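Local structure of hydrolase, isochorismatase family (Pseudomonas putida KT2440, 4H17) at residues Thr6-Leu11 with Ala184-Cys189; Gln32-Ser37 with Gly83-Phe88; Ser62-Ile67 with Leu121-Leu126; Asn107-Thr112 with Arg142-Tyr147; Ser158-Leu163 with Ala173-Cys178. The protein probably hydrolyses a substrate in the manner of the isochorismatase family, using a Rossmann-like fold. One frame throughout, in Å; residues are numbered along the deposited sequence. Where two conformers were deposited one is given.

Overall arrangement
Contact 3 lies at the start of strands 66-71 and 125-131 of the parallel sheet, contacts 4 and 5 involve helices 133-146 and 172-186, contact 2 joins two loops, and contact 1 docks helix 8-12 on helix 172-186. Contacts 1 and 4 meet where N186 O lies 2.8 Å from K145 NZ, a probable hydrogen bond; contacts 3 and 4 meet where L126 CD1 packs on A144 CB. Contacts 1, 4 and 5 also touch the second subunit. Contact 2 reaches none of it; its centre is about 34 Å from that of contact 1 and about 19 Å from that of contact 5. Its Y35 holds a sulfate together with H71, M132, S135 and S136, consistent with a family active-site pocket.

Contact 1 (Thr6-Leu11 with Ala184-Cys189); sequences TTMFRL and ADNFAC
T7 and M8 meet D185 where the N-terminal end of helix 8-12 docks on the C-terminal part of helix 172-186, and the T7 position is an N-cap: its OG1 accepts from R10 N at 3.0 Å. Two hydrogen bonds cross the contact, both given by amides of the first helical turn to D185. The N of selenomethionine M8 reaches D185 OD1 at 2.9 Å, with the donor 47° above the carboxylate plane. CG of D185 lies opposite its own backbone N (chi1 -174°), which brings OD1 to M8 N. F9 N bonds to the backbone O of D185 at 3.2 Å. The carboxylate has further partners, since R161 of the second subunit forms a salt bridge with OD1 and H134 of that subunit bonds to OD2.

The van der Waals part is carried by F9 and M8. N186 CA sits over one face of the F9 ring, 4.0 Å from the centroid, a CH-pi contact, while the A188 amide N and the A184 carbonyl O come up at the ring edge, the latter an oxygen set against ring carbon. M8 and N186 run side by side in the same direction, and here too a carbonyl oxygen faces carbon, with N186 OD1 3.3 Å from M8 CG. The amide's other atom, ND2, bonds to S135 OG of the second subunit.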
# COMPACT_ATOMS: atom_id res chain seq x y z
N THR A 6 -15.05 -10.63 6.51
CA THR A 6 -14.41 -11.71 5.78
C THR A 6 -13.28 -11.10 5.01
O THR A 6 -13.43 -10.01 4.49
CB THR A 6 -15.37 -12.40 4.79
OG1 THR A 6 -16.54 -12.86 5.51
CG2 THR A 6 -14.74 -13.57 4.17
N THR A 7 -12.15 -11.80 4.89
CA THR A 7 -11.02 -11.22 4.16
C THR A 7 -11.37 -11.36 2.69
O THR A 7 -12.12 -12.26 2.33
CB THR A 7 -9.69 -11.96 4.42
OG1 THR A 7 -9.84 -13.35 4.08
CG2 THR A 7 -9.25 -11.84 5.88
N MSE A 8 -10.83 -10.47 1.87
CA MSE A 8 -10.93 -10.62 0.41
C MSE A 8 -10.41 -11.99 0.01
O MSE A 8 -10.95 -12.64 -0.86
CB MSE A 8 -10.20 -9.48 -0.29
CG MSE A 8 -10.48 -9.45 -1.79
SE MSE A 8 -12.42 -9.12 -2.13
CE MSE A 8 -12.50 -7.97 -0.57
N PHE A 9 -9.33 -12.44 0.63
CA PHE A 9 -8.82 -13.78 0.36
C PHE A 9 -9.90 -14.87 0.51
O PHE A 9 -10.10 -15.68 -0.39
CB PHE A 9 -7.67 -14.11 1.31
CG PHE A 9 -6.33 -13.48 0.96
CD1 PHE A 9 -5.66 -13.76 -0.23
CD2 PHE A 9 -5.68 -12.66 1.87
CE1 PHE A 9 -4.45 -13.18 -0.53
CE2 PHE A 9 -4.43 -12.12 1.61
CZ PHE A 9 -3.80 -12.38 0.38
N ARG A 10 -10.58 -14.88 1.64
CA ARG A 10 -11.55 -15.94 1.90
C ARG A 10 -12.79 -15.76 1.04
O ARG A 10 -13.37 -16.75 0.57
CB ARG A 10 -11.90 -16.01 3.39
CG ARG A 10 -10.68 -16.36 4.26
CD ARG A 10 -10.47 -17.80 4.64
NE ARG A 10 -11.23 -18.25 5.80
CZ ARG A 10 -10.79 -19.18 6.66
NH1 ARG A 10 -9.58 -19.71 6.53
NH2 ARG A 10 -11.55 -19.56 7.68
N LEU A 11 -13.18 -14.52 0.80
CA LEU A 11 -14.34 -14.22 -0.04
C LEU A 11 -14.18 -14.75 -1.45
O LEU A 11 -15.17 -15.22 -2.02
CB LEU A 11 -14.63 -12.72 -0.06
CG LEU A 11 -15.90 -12.24 -0.75
CD1 LEU A 11 -17.10 -12.77 -0.01
CD2 LEU A 11 -15.92 -10.71 -0.78
N ALA A 184 -3.52 -8.48 5.79
CA ALA A 184 -4.19 -9.76 5.95
C ALA A 184 -5.45 -9.85 5.08
O ALA A 184 -5.88 -10.95 4.72
CB ALA A 184 -4.56 -9.98 7.41
N ASP A 185 -6.05 -8.73 4.76
CA ASP A 185 -7.27 -8.75 3.95
C ASP A 185 -7.00 -9.26 2.53
O ASP A 185 -7.84 -9.97 1.96
CB ASP A 185 -7.87 -7.34 3.90
CG ASP A 185 -9.21 -7.28 3.20
OD1 ASP A 185 -10.01 -8.20 3.43
OD2 ASP A 185 -9.45 -6.23 2.52
N ASN A 186 -5.89 -8.85 1.92
CA ASN A 186 -5.71 -9.02 0.48
C ASN A 186 -4.25 -9.04 -0.05
O ASN A 186 -4.05 -9.03 -1.28
CB ASN A 186 -6.47 -7.88 -0.21
CG ASN A 186 -6.92 -8.23 -1.61
OD1 ASN A 186 -7.20 -9.37 -1.93
ND2 ASN A 186 -7.03 -7.21 -2.45
N PHE A 187 -3.26 -9.00 0.84
CA PHE A 187 -1.88 -8.87 0.36
C PHE A 187 -0.89 -9.85 0.96
O PHE A 187 0.13 -10.13 0.33
CB PHE A 187 -1.42 -7.45 0.52
CG PHE A 187 -2.27 -6.47 -0.25
CD1 PHE A 187 -2.07 -6.32 -1.61
CD2 PHE A 187 -3.28 -5.77 0.37
CE1 PHE A 187 -2.87 -5.45 -2.33
CE2 PHE A 187 -4.08 -4.88 -0.35
CZ PHE A 187 -3.85 -4.74 -1.71
N ALA A 188 -1.16 -10.40 2.14
CA ALA A 188 -0.22 -11.35 2.75
C ALA A 188 -0.88 -12.17 3.81
O ALA A 188 -1.90 -11.77 4.34
CB ALA A 188 0.94 -10.59 3.40
N CYS A 189 -0.31 -13.34 4.10
CA CYS A 189 -0.53 -13.98 5.41
C CYS A 189 0.20 -13.15 6.41
O CYS A 189 1.33 -12.72 6.15
CB CYS A 189 -0.00 -15.41 5.40
SG CYS A 189 -1.06 -16.53 4.46

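Contact 2 (Gln32-Ser37 with Gly83-Phe88); sequences QKEYLS and GPAGQF. With SO4 (sulfate ion), chain C.
A single beta bridge between Q32 and F88, continued by a 3-10 turn at 33-35, pairs the loop after strand 24-29 with the loop after strand 66-71. Three of its four hydrogen bonds end on backbone carbonyls of 85-87. K33 N donates to Q87 O at 2.9 Å, and E34 N to A85 O at 3.1 Å. Q32 NE2 reaches G86 O at 3.0 Å with its own amide held almost flat toward the acceptor, yet it arrives from above the carbonyl plane. Q32 CA adds a CA-H...O contact to Q87 O at 3.3 Å.

The fourth bond joins side chains. K33 is extended beyond CG and passes Q87 at a slant, so that NZ lies 2.7 Å from Q87 OE1, nearly end-on to the C=O. A85 CB presses on E34 OE1, whose main partner is F79 N; E34 OE2 pairs with R78.

From the same turn, Y35 OH donates to sulfate O4 at 2.7 Å. The ion, probably from the crystallisation liquor, is likely to mark a pocket lined by the loop after strand 24-29. It also binds H71, at the end of strand 66-71, and S135 and S136, in helix 133-146, while Y35 itself packs on M45 of helix 45-61.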
# COMPACT_ATOMS: atom_id res chain seq x y z
N GLN A 32 18.02 -0.70 9.33
CA GLN A 32 19.06 0.33 9.37
C GLN A 32 18.96 1.25 10.58
O GLN A 32 17.90 1.43 11.16
CB GLN A 32 19.03 1.16 8.12
CG GLN A 32 19.28 0.36 6.86
CD GLN A 32 19.15 1.21 5.65
OE1 GLN A 32 18.09 1.24 4.97
NE2 GLN A 32 20.26 1.91 5.30
N LYS A 33 20.10 1.86 10.92
CA LYS A 33 20.21 2.64 12.16
C LYS A 33 19.38 3.97 12.17
O LYS A 33 19.03 4.49 13.26
CB LYS A 33 21.67 2.92 12.51
CG LYS A 33 22.53 1.73 12.80
CD LYS A 33 23.92 2.14 13.29
CE LYS A 33 24.75 0.97 13.73
NZ LYS A 33 26.12 1.44 14.04
N GLU A 34 19.02 4.48 10.99
CA GLU A 34 18.13 5.62 10.85
C GLU A 34 16.92 5.49 11.76
O GLU A 34 16.50 6.47 12.36
CB GLU A 34 17.68 5.74 9.39
CG GLU A 34 16.73 6.90 9.13
CD GLU A 34 17.36 8.28 9.21
OE1 GLU A 34 18.41 8.51 8.57
OE2 GLU A 34 16.82 9.16 9.90
N TYR A 35 16.43 4.27 11.92
CA TYR A 35 15.18 4.03 12.62
C TYR A 35 15.33 3.95 14.14
O TYR A 35 14.31 3.65 14.83
CB TYR A 35 14.52 2.77 12.09
CG TYR A 35 14.12 2.81 10.65
CD1 TYR A 35 13.24 3.78 10.17
CD2 TYR A 35 14.62 1.86 9.73
CE1 TYR A 35 12.85 3.78 8.84
CE2 TYR A 35 14.24 1.89 8.40
CZ TYR A 35 13.37 2.83 7.97
OH TYR A 35 13.07 2.67 6.62
N LEU A 36 16.56 4.08 14.66
CA LEU A 36 16.78 3.90 16.11
C LEU A 36 16.79 5.23 16.88
O LEU A 36 16.79 5.26 18.12
CB LEU A 36 18.08 3.14 16.33
CG LEU A 36 18.28 1.73 15.77
CD1 LEU A 36 19.65 1.11 16.06
CD2 LEU A 36 17.18 0.80 16.24
N SER A 37 16.79 6.35 16.16
CA SER A 37 16.84 7.65 16.77
C SER A 37 16.29 8.71 15.80
O SER A 37 16.03 8.40 14.66
CB SER A 37 18.28 7.99 17.20
OG SER A 37 19.07 8.26 16.05
N GLY A 83 27.33 7.62 6.67
CA GLY A 83 27.14 7.98 8.09
C GLY A 83 26.45 6.87 8.82
O GLY A 83 26.12 5.87 8.22
N PRO A 84 26.29 7.02 10.14
CA PRO A 84 25.68 5.98 10.96
C PRO A 84 24.28 5.53 10.50
O PRO A 84 23.95 4.33 10.52
CB PRO A 84 25.55 6.66 12.32
CG PRO A 84 26.72 7.59 12.36
CD PRO A 84 26.77 8.16 10.97
N ALA A 85 23.50 6.46 10.01
CA ALA A 85 22.09 6.13 9.71
C ALA A 85 21.93 5.08 8.60
O ALA A 85 20.94 4.34 8.60
CB ALA A 85 21.35 7.41 9.30
N GLY A 86 22.87 5.02 7.66
CA GLY A 86 22.81 4.02 6.61
C GLY A 86 23.28 2.63 7.01
O GLY A 86 23.10 1.68 6.25
N GLN A 87 23.91 2.49 8.18
CA GLN A 87 24.48 1.21 8.60
C GLN A 87 23.38 0.23 8.98
O GLN A 87 22.30 0.64 9.43
CB GLN A 87 25.46 1.39 9.79
CG GLN A 87 26.71 2.17 9.39
CD GLN A 87 27.47 2.69 10.60
OE1 GLN A 87 27.14 2.37 11.72
NE2 GLN A 87 28.47 3.51 10.36
N PHE A 88 23.67 -1.07 8.86
CA PHE A 88 22.81 -2.06 9.46
C PHE A 88 22.67 -1.91 10.96
O PHE A 88 23.67 -1.62 11.69
CB PHE A 88 23.29 -3.48 9.13
CG PHE A 88 23.11 -3.85 7.71
CD1 PHE A 88 21.83 -4.17 7.25
CD2 PHE A 88 24.18 -3.89 6.83
CE1 PHE A 88 21.63 -4.51 5.93
CE2 PHE A 88 23.99 -4.24 5.51
CZ PHE A 88 22.72 -4.55 5.08
S SO4 C . 10.41 3.56 4.59
O1 SO4 C . 11.41 2.99 3.66
O2 SO4 C . 9.40 2.59 4.92
O3 SO4 C . 9.75 4.68 3.88
O4 SO4 C . 11.03 4.16 5.79

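Contact 3 (Ser62-Ile67 with Leu121-Leu126); sequences SGRPII and LGHLDL
R64 folds back toward H123, its chain bent at chi2 (-54°) and chi3 (-49°), and this curl carries NH2 over the imidazole. NH2 stands above one face of the H123 ring, 3.1 Å from H123 NE2, and the two planes are inclined at 66°, so the ring meets the edge of the guanidinium and the groups do not stack. H123 was deposited in two conformers, and this describes one of them. The main polar partner of NH2 is A24 O, at the start of strand 24-29. One face of the guanidinium rests on the adjoining proline, with CD of P65 3.6 Å from the plane.

P65 next turns its own ring to L121, with P65 CB 3.6 Å from L121 CD2, and its CG approaches the edge of the H123 ring at CD2. In the Rossmann-like sheet, strands 66-71 and 125-131 both adjoin strand 24-29, one on each side of it. The contact therefore spans that central strand near its start, and S25 touches P65, L121 and H123.

I67, already in its strand, reaches L121 at a slant and brings CD1 to 4.0 Å from L121 CD2. The same I67 side chain also packs on L114 and L118 of helix 114-121, the helix that L121 ends.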
# COMPACT_ATOMS: atom_id res chain seq x y z
N SER A 62 18.94 -23.23 8.72
CA SER A 62 18.18 -24.02 7.77
C SER A 62 18.70 -23.86 6.34
O SER A 62 18.19 -24.51 5.44
CB SER A 62 16.71 -23.56 7.81
OG SER A 62 16.05 -24.05 8.96
N GLY A 63 19.68 -23.00 6.12
CA GLY A 63 20.23 -22.78 4.78
C GLY A 63 19.33 -22.11 3.76
O GLY A 63 19.42 -22.38 2.55
N ARG A 64 18.44 -21.24 4.22
CA ARG A 64 17.47 -20.58 3.34
C ARG A 64 18.09 -19.32 2.68
O ARG A 64 18.99 -18.72 3.24
CB ARG A 64 16.24 -20.15 4.12
CG ARG A 64 15.64 -21.25 4.98
CD ARG A 64 15.35 -22.51 4.19
NE ARG A 64 14.59 -22.17 2.98
CZ ARG A 64 14.66 -22.83 1.82
NH1 ARG A 64 15.40 -23.92 1.68
NH2 ARG A 64 13.94 -22.43 0.79
N PRO A 65 17.57 -18.93 1.51
CA PRO A 65 17.96 -17.68 0.85
C PRO A 65 17.54 -16.51 1.66
O PRO A 65 16.38 -16.50 2.17
CB PRO A 65 17.21 -17.74 -0.49
CG PRO A 65 16.82 -19.16 -0.67
CD PRO A 65 16.54 -19.65 0.73
N ILE A 66 18.46 -15.55 1.83
CA ILE A 66 18.18 -14.39 2.62
C ILE A 66 18.55 -13.14 1.83
O ILE A 66 19.68 -13.02 1.31
CB ILE A 66 19.01 -14.39 3.93
CG1 ILE A 66 18.70 -15.65 4.76
CG2 ILE A 66 18.81 -13.10 4.72
CD1 ILE A 66 19.71 -15.94 5.86
N ILE A 67 17.60 -12.23 1.77
CA ILE A 67 17.75 -10.96 1.01
C ILE A 67 17.60 -9.78 1.95
O ILE A 67 16.60 -9.65 2.67
CB ILE A 67 16.69 -10.83 -0.07
CG1 ILE A 67 16.84 -11.96 -1.08
CG2 ILE A 67 16.77 -9.44 -0.67
CD1 ILE A 67 15.69 -12.10 -2.07
N LEU A 121 15.92 -17.73 -7.41
CA LEU A 121 15.87 -18.49 -6.18
C LEU A 121 14.75 -19.55 -6.21
O LEU A 121 14.83 -20.58 -5.54
CB LEU A 121 15.65 -17.58 -5.00
CG LEU A 121 16.90 -16.96 -4.35
CD1 LEU A 121 17.95 -16.60 -5.38
CD2 LEU A 121 16.60 -15.77 -3.46
N GLY A 122 13.75 -19.33 -7.05
CA GLY A 122 12.78 -20.37 -7.30
C GLY A 122 11.63 -20.53 -6.34
O GLY A 122 10.83 -21.42 -6.56
N HIS A 123 11.53 -19.70 -5.31
CA HIS A 123 10.42 -19.81 -4.32
C HIS A 123 9.34 -18.78 -4.50
O HIS A 123 9.62 -17.58 -4.50
CB HIS A 123 10.96 -19.76 -2.89
CG HIS A 123 12.01 -20.77 -2.64
ND1 HIS A 123 11.74 -22.12 -2.63
CD2 HIS A 123 13.34 -20.65 -2.40
CE1 HIS A 123 12.86 -22.79 -2.41
NE2 HIS A 123 13.85 -21.91 -2.27
N LEU A 124 8.10 -19.24 -4.62
CA LEU A 124 6.95 -18.35 -4.64
C LEU A 124 6.62 -17.80 -3.25
O LEU A 124 6.05 -16.73 -3.18
CB LEU A 124 5.73 -19.06 -5.24
CG LEU A 124 5.79 -19.26 -6.76
CD1 LEU A 124 4.55 -20.03 -7.23
CD2 LEU A 124 5.89 -17.94 -7.51
N ASP A 125 7.02 -18.52 -2.19
CA ASP A 125 6.80 -18.08 -0.80
C ASP A 125 7.91 -17.19 -0.23
O ASP A 125 9.08 -17.57 -0.11
CB ASP A 125 6.62 -19.26 0.17
CG ASP A 125 5.28 -20.00 0.00
OD1 ASP A 125 4.23 -19.39 0.28
OD2 ASP A 125 5.25 -21.21 -0.24
N LEU A 126 7.49 -16.00 0.16
CA LEU A 126 8.35 -14.98 0.72
C LEU A 126 7.93 -14.68 2.14
O LEU A 126 6.77 -14.45 2.42
CB LEU A 126 8.28 -13.68 -0.08
CG LEU A 126 8.42 -13.75 -1.61
CD1 LEU A 126 8.25 -12.37 -2.21
CD2 LEU A 126 9.71 -14.43 -2.04

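Contact 4 (Asn107-Thr112 with Arg142-Tyr147); sequences NAFKNT and RRAKDY. With SO4 (sulfate ion), chain D; SO4 (sulfate ion), chain I.
F109 packs its ring against R143 and A144 of helix 133-146 and Y147 just beyond it, and this is the tight part of the contact. R143 CG lies 3.6 Å from F109 CD1, A144 CB is 4.0 Å from F109 CZ, and Y147 CE2 sits over a ring face, 3.9 Å from F109 CD2. The two aromatic planes are tilted at 48°, neither stacked nor edge-to-face. L114, H115 and L118 of helix 114-121 also touch the F109 ring. The loop is held by an Asx turn, in which N107 OD1 accepts from F109 N, and by a type I turn from N107 to K110.

No hydrogen bond joins the segments directly; beside the packed ring lies a looser side, where sulfate ions bridge them. On one ion, O2 takes R143 NE at 2.8 Å and N107 ND2 at 2.9 Å, and O4 takes R143 NH2 and Y147 OH. A second sulfate receives R143 NH1 on O2 and NH2 on O1. R143 of the second subunit also reaches both ions, and N107 ND2 has D146 of that subunit as its strongest partner. A salt bridge from R143 NH1 to D146 OD2, 2.8 Å long, lies in the guanidinium plane. Putting a leucine in place of R143 would probably leave both sulfates short of donors and D146 without this mate.

Such a cluster of guanidinium, amide and hydroxyl donors from two subunits implies a site suited to anions, although the sulfates probably come from the crystallisation liquor.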
# COMPACT_ATOMS: atom_id res chain seq x y z
N ASN A 107 8.86 0.71 -3.05
CA ASN A 107 8.82 -0.53 -3.79
C ASN A 107 10.25 -1.05 -4.02
O ASN A 107 10.98 -0.55 -4.86
CB ASN A 107 8.13 -0.28 -5.13
CG ASN A 107 8.21 -1.45 -6.08
OD1 ASN A 107 8.60 -2.58 -5.67
ND2 ASN A 107 7.91 -1.22 -7.32
N ALA A 108 10.60 -2.14 -3.31
CA ALA A 108 11.95 -2.68 -3.40
C ALA A 108 12.29 -3.38 -4.71
O ALA A 108 13.46 -3.71 -4.94
CB ALA A 108 12.26 -3.61 -2.22
N PHE A 109 11.29 -3.60 -5.58
CA PHE A 109 11.55 -4.10 -6.95
C PHE A 109 12.09 -3.06 -7.92
O PHE A 109 12.78 -3.41 -8.89
CB PHE A 109 10.27 -4.71 -7.52
CG PHE A 109 9.83 -5.97 -6.81
CD1 PHE A 109 8.96 -5.88 -5.73
CD2 PHE A 109 10.25 -7.23 -7.22
CE1 PHE A 109 8.52 -6.99 -5.09
CE2 PHE A 109 9.85 -8.36 -6.53
CZ PHE A 109 8.96 -8.24 -5.49
N LYS A 110 11.72 -1.79 -7.71
CA LYS A 110 11.96 -0.76 -8.72
C LYS A 110 13.44 -0.48 -8.88
O LYS A 110 14.10 -0.01 -7.96
CB LYS A 110 11.19 0.51 -8.38
CG LYS A 110 11.42 1.71 -9.29
CD LYS A 110 11.02 1.49 -10.75
CE LYS A 110 10.80 2.81 -11.49
NZ LYS A 110 10.22 2.62 -12.87
N ASN A 111 13.94 -0.80 -10.08
CA ASN A 111 15.37 -0.64 -10.42
C ASN A 111 16.37 -1.39 -9.54
O ASN A 111 17.52 -0.96 -9.40
CB ASN A 111 15.74 0.85 -10.51
CG ASN A 111 14.90 1.63 -11.50
OD1 ASN A 111 14.54 1.13 -12.58
ND2 ASN A 111 14.59 2.87 -11.15
N THR A 112 15.98 -2.56 -9.02
CA THR A 112 16.88 -3.37 -8.17
C THR A 112 17.17 -4.80 -8.68
O THR A 112 18.00 -5.52 -8.14
CB THR A 112 16.32 -3.53 -6.76
OG1 THR A 112 15.11 -4.30 -6.85
CG2 THR A 112 16.09 -2.19 -6.07
N ARG A 142 2.82 -5.44 -1.57
CA ARG A 142 1.80 -5.23 -2.61
C ARG A 142 2.37 -5.53 -4.01
O ARG A 142 1.73 -6.23 -4.80
CB ARG A 142 1.24 -3.81 -2.57
CG ARG A 142 0.44 -3.49 -1.28
CD ARG A 142 0.18 -2.01 -1.11
NE ARG A 142 -0.48 -1.66 0.16
CZ ARG A 142 -1.79 -1.52 0.32
NH1 ARG A 142 -2.62 -1.66 -0.70
NH2 ARG A 142 -2.29 -1.20 1.52
N ARG A 143 3.56 -5.04 -4.29
CA ARG A 143 4.18 -5.27 -5.59
C ARG A 143 4.45 -6.76 -5.85
O ARG A 143 4.29 -7.26 -6.97
CB ARG A 143 5.45 -4.44 -5.75
CG ARG A 143 6.00 -4.45 -7.17
CD ARG A 143 5.00 -3.99 -8.19
NE ARG A 143 5.59 -3.91 -9.52
CZ ARG A 143 4.89 -4.04 -10.64
NH1 ARG A 143 3.59 -4.21 -10.57
NH2 ARG A 143 5.51 -3.96 -11.83
N ALA A 144 4.85 -7.47 -4.82
CA ALA A 144 5.11 -8.89 -4.92
C ALA A 144 3.85 -9.63 -5.34
O ALA A 144 3.97 -10.62 -6.06
CB ALA A 144 5.62 -9.43 -3.60
N LYS A 145 2.68 -9.21 -4.85
CA LYS A 145 1.41 -9.80 -5.30
C LYS A 145 1.30 -9.73 -6.83
O LYS A 145 0.89 -10.69 -7.46
CB LYS A 145 0.19 -9.11 -4.67
CG LYS A 145 -1.17 -9.74 -5.01
CD LYS A 145 -2.32 -8.88 -4.47
CE LYS A 145 -3.70 -9.50 -4.62
NZ LYS A 145 -4.01 -10.53 -3.59
N ASP A 146 1.66 -8.59 -7.44
CA ASP A 146 1.63 -8.44 -8.90
C ASP A 146 2.46 -9.46 -9.66
O ASP A 146 2.14 -9.83 -10.80
CB ASP A 146 2.10 -7.04 -9.31
CG ASP A 146 1.07 -5.94 -8.96
OD1 ASP A 146 -0.14 -6.24 -8.78
OD2 ASP A 146 1.46 -4.76 -8.88
N TYR A 147 3.55 -9.90 -9.04
CA TYR A 147 4.44 -10.90 -9.66
C TYR A 147 4.10 -12.32 -9.25
O TYR A 147 4.79 -13.28 -9.60
CB TYR A 147 5.87 -10.56 -9.29
CG TYR A 147 6.41 -9.36 -9.98
CD1 TYR A 147 6.48 -9.33 -11.38
CD2 TYR A 147 6.94 -8.30 -9.28
CE1 TYR A 147 7.02 -8.28 -12.05
CE2 TYR A 147 7.50 -7.22 -9.95
CZ TYR A 147 7.56 -7.22 -11.34
OH TYR A 147 8.08 -6.15 -12.07
S SO4 D . 8.94 -2.66 -10.82
O1 SO4 D . 9.04 -1.20 -10.89
O2 SO4 D . 8.25 -2.97 -9.58
O3 SO4 D . 10.30 -3.23 -10.80
O4 SO4 D . 8.14 -3.16 -11.99
S SO4 I . 2.64 -2.54 -13.57
O1 SO4 I . 4.06 -2.54 -14.03
O2 SO4 I . 2.26 -3.91 -13.12
O3 SO4 I . 1.77 -2.31 -14.77
O4 SO4 I . 2.33 -1.50 -12.57

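Contact 5 (Ser158-Leu163 with Ala173-Cys178); sequences SATRDL and AQIHQC. With EDO (1,2-ethanediol), chain H.
T160 CG2 overlaps the root of H176, 3.8 Å from H176 CB, and lies 4.0 Å from I175 CG2. The T160 and H176 side chains run antiparallel alongside one another, and I175 lies crosswise to T160. L163 meets I175 in the same crosswise way, CD1 to CD1 at 3.9 Å. A chi1 of -168° swings the ring of H176 away from its own N and beside the strand, where CE1 lies 3.6 Å from S158 O. NE2 bonds to E155 O, and ND1 to S133 OG. Exchanging H176 for an alanine would probably open a gap beside S158 and leave the E155 carbonyl and the S133 hydroxyl without this partner. C2 of an ethanediol lies over one face of the imidazole toward its rim, 3.9 Å from H176 CG, and the diol's O2 accepts from T160 N at 2.8 Å, nearly straight (176°). The end of strand 150-159 and the chain after it are thereby packed against helix 172-186, which leads to the adjacent parallel strand 189-191, as in the beta-alpha-beta crossover of a Rossmann-like fold.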
# COMPACT_ATOMS: atom_id res chain seq x y z
N SER A 158 8.39 -6.26 12.46
CA SER A 158 8.18 -5.06 11.63
C SER A 158 7.69 -3.97 12.57
O SER A 158 7.14 -4.25 13.66
CB SER A 158 7.21 -5.38 10.50
OG SER A 158 6.91 -4.21 9.69
N ALA A 159 7.86 -2.71 12.18
CA ALA A 159 7.47 -1.61 13.00
C ALA A 159 7.23 -0.37 12.20
O ALA A 159 7.63 -0.26 11.03
CB ALA A 159 8.53 -1.33 14.07
N THR A 160 6.62 0.59 12.86
CA THR A 160 6.41 1.90 12.30
C THR A 160 6.53 2.97 13.40
O THR A 160 7.10 2.73 14.49
CB THR A 160 5.10 1.93 11.51
OG1 THR A 160 4.96 3.19 10.85
CG2 THR A 160 3.93 1.70 12.41
N ARG A 161 6.10 4.18 13.05
CA ARG A 161 6.13 5.30 13.99
C ARG A 161 4.77 6.01 14.09
O ARG A 161 3.84 5.75 13.31
CB ARG A 161 7.23 6.25 13.60
CG ARG A 161 6.93 7.10 12.36
CD ARG A 161 8.12 7.94 11.90
NE ARG A 161 7.72 9.14 11.14
CZ ARG A 161 7.24 9.15 9.89
NH1 ARG A 161 7.12 8.01 9.19
NH2 ARG A 161 6.90 10.31 9.35
N ASP A 162 4.63 6.87 15.10
CA ASP A 162 3.49 7.75 15.20
C ASP A 162 3.36 8.57 13.94
O ASP A 162 4.34 9.18 13.49
CB ASP A 162 3.62 8.73 16.38
CG ASP A 162 3.54 8.09 17.76
OD1 ASP A 162 3.36 6.89 17.91
OD2 ASP A 162 3.67 8.85 18.74
N LEU A 163 2.16 8.66 13.38
CA LEU A 163 1.93 9.53 12.21
C LEU A 163 0.93 10.64 12.43
O LEU A 163 0.01 10.52 13.26
CB LEU A 163 1.46 8.74 10.99
CG LEU A 163 2.37 7.63 10.50
CD1 LEU A 163 1.70 6.85 9.38
CD2 LEU A 163 3.71 8.16 10.09
N ALA A 173 1.23 2.06 17.20
CA ALA A 173 0.54 0.78 17.36
C ALA A 173 -0.72 0.71 16.52
O ALA A 173 -1.07 -0.37 16.02
CB ALA A 173 0.21 0.50 18.84
N GLN A 174 -1.41 1.84 16.41
CA GLN A 174 -2.71 1.89 15.72
C GLN A 174 -2.42 1.83 14.22
O GLN A 174 -3.05 1.06 13.48
CB GLN A 174 -3.50 3.12 16.08
CG GLN A 174 -4.14 3.01 17.43
CD GLN A 174 -4.93 4.23 17.79
OE1 GLN A 174 -5.62 4.80 16.94
NE2 GLN A 174 -4.86 4.62 19.06
N ILE A 175 -1.43 2.60 13.78
CA ILE A 175 -1.02 2.49 12.38
C ILE A 175 -0.63 1.05 12.03
O ILE A 175 -1.00 0.54 11.00
CB ILE A 175 0.19 3.39 12.06
CG1 ILE A 175 -0.12 4.87 12.30
CG2 ILE A 175 0.68 3.11 10.64
CD1 ILE A 175 -1.26 5.46 11.49
N HIS A 176 0.20 0.44 12.86
CA HIS A 176 0.71 -0.88 12.58
C HIS A 176 -0.43 -1.95 12.55
O HIS A 176 -0.49 -2.75 11.64
CB HIS A 176 1.81 -1.21 13.58
CG HIS A 176 2.59 -2.43 13.21
ND1 HIS A 176 3.43 -2.47 12.13
CD2 HIS A 176 2.66 -3.66 13.79
CE1 HIS A 176 4.00 -3.66 12.05
NE2 HIS A 176 3.56 -4.39 13.06
N GLN A 177 -1.33 -1.89 13.50
CA GLN A 177 -2.46 -2.82 13.56
C GLN A 177 -3.35 -2.65 12.35
O GLN A 177 -3.76 -3.62 11.76
CB GLN A 177 -3.29 -2.64 14.83
N CYS A 178 -3.63 -1.40 11.98
CA CYS A 178 -4.44 -1.18 10.79
C CYS A 178 -3.74 -1.73 9.56
O CYS A 178 -4.36 -2.42 8.73
CB CYS A 178 -4.80 0.31 10.66
SG CYS A 178 -5.98 0.91 11.92
C1 EDO H . 4.14 -0.90 17.10
O1 EDO H . 4.94 -0.41 18.19
C2 EDO H . 5.09 -1.20 15.94
O2 EDO H . 5.76 -0.03 15.47